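PDB 3UBO: adenosine kinase from Sinorhizobium meliloti, which probably transfers a phosphate from ATP to the 5'-hydroxyl of adenosine, as expected of an adenosine kinase of the pfkB family. Local coordinates for residues H196-R199 against S200-E204. Residues are numbered along the deposited sequence; the frame is centred on the assembly and turned at random.
Sequences HRYR and SEFLE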
loop_
_atom_site.group_PDB
_atom_site.type_symbol
_atom_site.label_atom_id
_atom_site.label_comp_id
_atom_site.label_asym_id
_atom_site.label_seq_id
_atom_site.Cartn_x
_atom_site.Cartn_y
_atom_site.Cartn_z
ATOM N N HIS A 196 26.787 -16.065 -0.165
ATOM C CA HIS A 196 28.156 -15.997 0.386
ATOM C C HIS A 196 28.250 -16.125 1.912
ATOM O O HIS A 196 29.084 -16.869 2.430
ATOM C CB HIS A 196 28.865 -14.728 -0.036
ATOM C CG HIS A 196 28.974 -14.571 -1.512
ATOM N ND1 HIS A 196 27.946 -14.063 -2.284
ATOM C CD2 HIS A 196 29.992 -14.836 -2.366
ATOM C CE1 HIS A 196 28.323 -14.022 -3.554
ATOM N NE2 HIS A 196 29.561 -14.483 -3.634
ATOM N N ARG A 197 27.389 -15.420 2.640
ATOM C CA ARG A 197 27.415 -15.340 4.125
ATOM C C ARG A 197 27.093 -16.705 4.817
ATOM O O ARG A 197 27.262 -16.882 6.023
ATOM C CB ARG A 197 26.436 -14.201 4.527
ATOM C CG ARG A 197 26.084 -13.824 6.026
ATOM C CD ARG A 197 25.366 -12.334 6.126
ATOM N NE ARG A 197 23.961 -12.250 5.660
ATOM C CZ ARG A 197 23.551 -11.838 4.438
ATOM N NH1 ARG A 197 24.408 -11.399 3.496
ATOM N NH2 ARG A 197 22.252 -11.866 4.149
ATOM N N TYR A 198 26.597 -17.653 4.022
ATOM C CA TYR A 198 26.246 -18.988 4.505
ATOM C C TYR A 198 26.389 -20.053 3.428
ATOM O O TYR A 198 25.589 -20.983 3.424
ATOM C CB TYR A 198 24.797 -19.054 5.031
ATOM C CG TYR A 198 24.436 -18.010 6.068
ATOM C CD1 TYR A 198 24.851 -18.125 7.397
ATOM C CD2 TYR A 198 23.699 -16.896 5.718
ATOM C CE1 TYR A 198 24.512 -17.143 8.366
ATOM C CE2 TYR A 198 23.379 -15.920 6.649
ATOM C CZ TYR A 198 23.777 -16.046 7.965
ATOM O OH TYR A 198 23.423 -15.076 8.864
ATOM N N ARG A 199 27.387 -19.933 2.537
ATOM C CA ARG A 199 27.662 -20.973 1.500
ATOM C C ARG A 199 27.569 -22.375 2.124
ATOM O O ARG A 199 26.887 -23.283 1.627
ATOM C CB ARG A 199 29.058 -20.784 0.869
ATOM C CG ARG A 199 29.142 -21.087 -0.612
ATOM C CD ARG A 199 30.060 -20.054 -1.398
ATOM N NE ARG A 199 31.379 -20.585 -1.814
ATOM C CZ ARG A 199 32.296 -19.927 -2.549
ATOM N NH1 ARG A 199 32.044 -18.677 -2.962
ATOM N NH2 ARG A 199 33.469 -20.508 -2.868
ATOM N N SER A 200 28.262 -22.518 3.245
ATOM C CA SER A 200 28.556 -23.811 3.789
ATOM C C SER A 200 27.356 -24.295 4.559
ATOM O O SER A 200 26.891 -25.388 4.280
ATOM C CB SER A 200 29.766 -23.714 4.681
ATOM O OG SER A 200 29.463 -22.830 5.735
ATOM N N GLU A 201 26.840 -23.493 5.503
ATOM C CA GLU A 201 25.631 -23.884 6.256
ATOM C C GLU A 201 24.537 -24.393 5.334
ATOM O O GLU A 201 23.820 -25.335 5.679
ATOM C CB GLU A 201 25.052 -22.753 7.126
ATOM C CG GLU A 201 25.761 -22.522 8.463
ATOM C CD GLU A 201 26.749 -21.360 8.403
ATOM O OE1 GLU A 201 27.305 -21.101 7.301
ATOM O OE2 GLU A 201 26.964 -20.721 9.465
ATOM N N PHE A 202 24.435 -23.759 4.162
ATOM C CA PHE A 202 23.409 -24.037 3.168
ATOM C C PHE A 202 23.636 -25.439 2.541
ATOM O O PHE A 202 22.778 -26.316 2.703
ATOM C CB PHE A 202 23.327 -22.876 2.113
ATOM C CG PHE A 202 22.501 -21.651 2.566
ATOM C CD1 PHE A 202 22.041 -21.521 3.894
ATOM C CD2 PHE A 202 22.230 -20.603 1.668
ATOM C CE1 PHE A 202 21.278 -20.372 4.265
ATOM C CE2 PHE A 202 21.477 -19.455 2.035
ATOM C CZ PHE A 202 20.998 -19.329 3.298
ATOM N N LEU A 203 24.779 -25.649 1.865
ATOM C CA LEU A 203 25.214 -26.976 1.325
ATOM C C LEU A 203 25.008 -28.226 2.238
ATOM O O LEU A 203 24.323 -29.198 1.892
ATOM C CB LEU A 203 26.688 -26.904 0.903
ATOM C CG LEU A 203 26.993 -26.031 -0.307
ATOM C CD1 LEU A 203 28.454 -25.914 -0.517
ATOM C CD2 LEU A 203 26.382 -26.667 -1.535
ATOM N N GLU A 204 25.630 -28.183 3.390
ATOM C CA GLU A 204 25.522 -29.259 4.350
ATOM C C GLU A 204 24.068 -29.440 4.768
ATOM O O GLU A 204 23.588 -30.544 5.100
ATOM C CB GLU A 204 26.382 -28.930 5.591
ATOM C CG GLU A 204 25.990 -29.645 6.887
ATOM C CD GLU A 204 26.248 -31.148 6.847
ATOM O OE1 GLU A 204 27.088 -31.605 6.015
ATOM O OE2 GLU A 204 25.594 -31.854 7.660
#
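Y198 packs against F202 through CB and against E201 through its ring edge, both partners lying about one turn further along the chain. Its CB sits over one face of the F202 ring: the line from CB to the ring centroid is 4.0 Å long and only 17° off the ring normal, which meets the criterion for a CH-pi contact. CG lies anti to the carbonyl carbon, a torsion that carries the aromatic ring past that of F202. The two planes stay near parallel, at 28°, but with centroids 5.8 Å apart they barely overlap. Further out, CD1 presents the ring edge to the E201 carboxylate, lying 3.9 Å from OE1 of E201. The carboxylate plane is steeply turned to the ring, while CG of R197 rests against one face of the Y198 ring. OE1 of E201, the atom near the ring edge, also takes a weak hydrogen bond from S200 OG. At the tip, OH hydrogen-bonds to D163 OD1, the oxygen that also forms a salt bridge with NE of R197. Y198 is the junction between helices 192-197 and 199-207: its backbone leaves helical values, and it occupies the N-cap position of the second helix. In this pfkB-family kinase the junction lies beside the nucleoside site, the R197 side chain being about 6 Å from bound adenosine. The new helix starts with F202 N bonded to Y198 O at 3.1 Å, followed by L203 N to R199 O at 3.2 Å with a nearly straight N-H...O angle of 171°. W162 meets the rings of Y198 and F202 edge-to-face. Replacing F202 by an alanine would probably leave Y198 CB without its aromatic face and take from W162 one of the rings it meets edge-to-face.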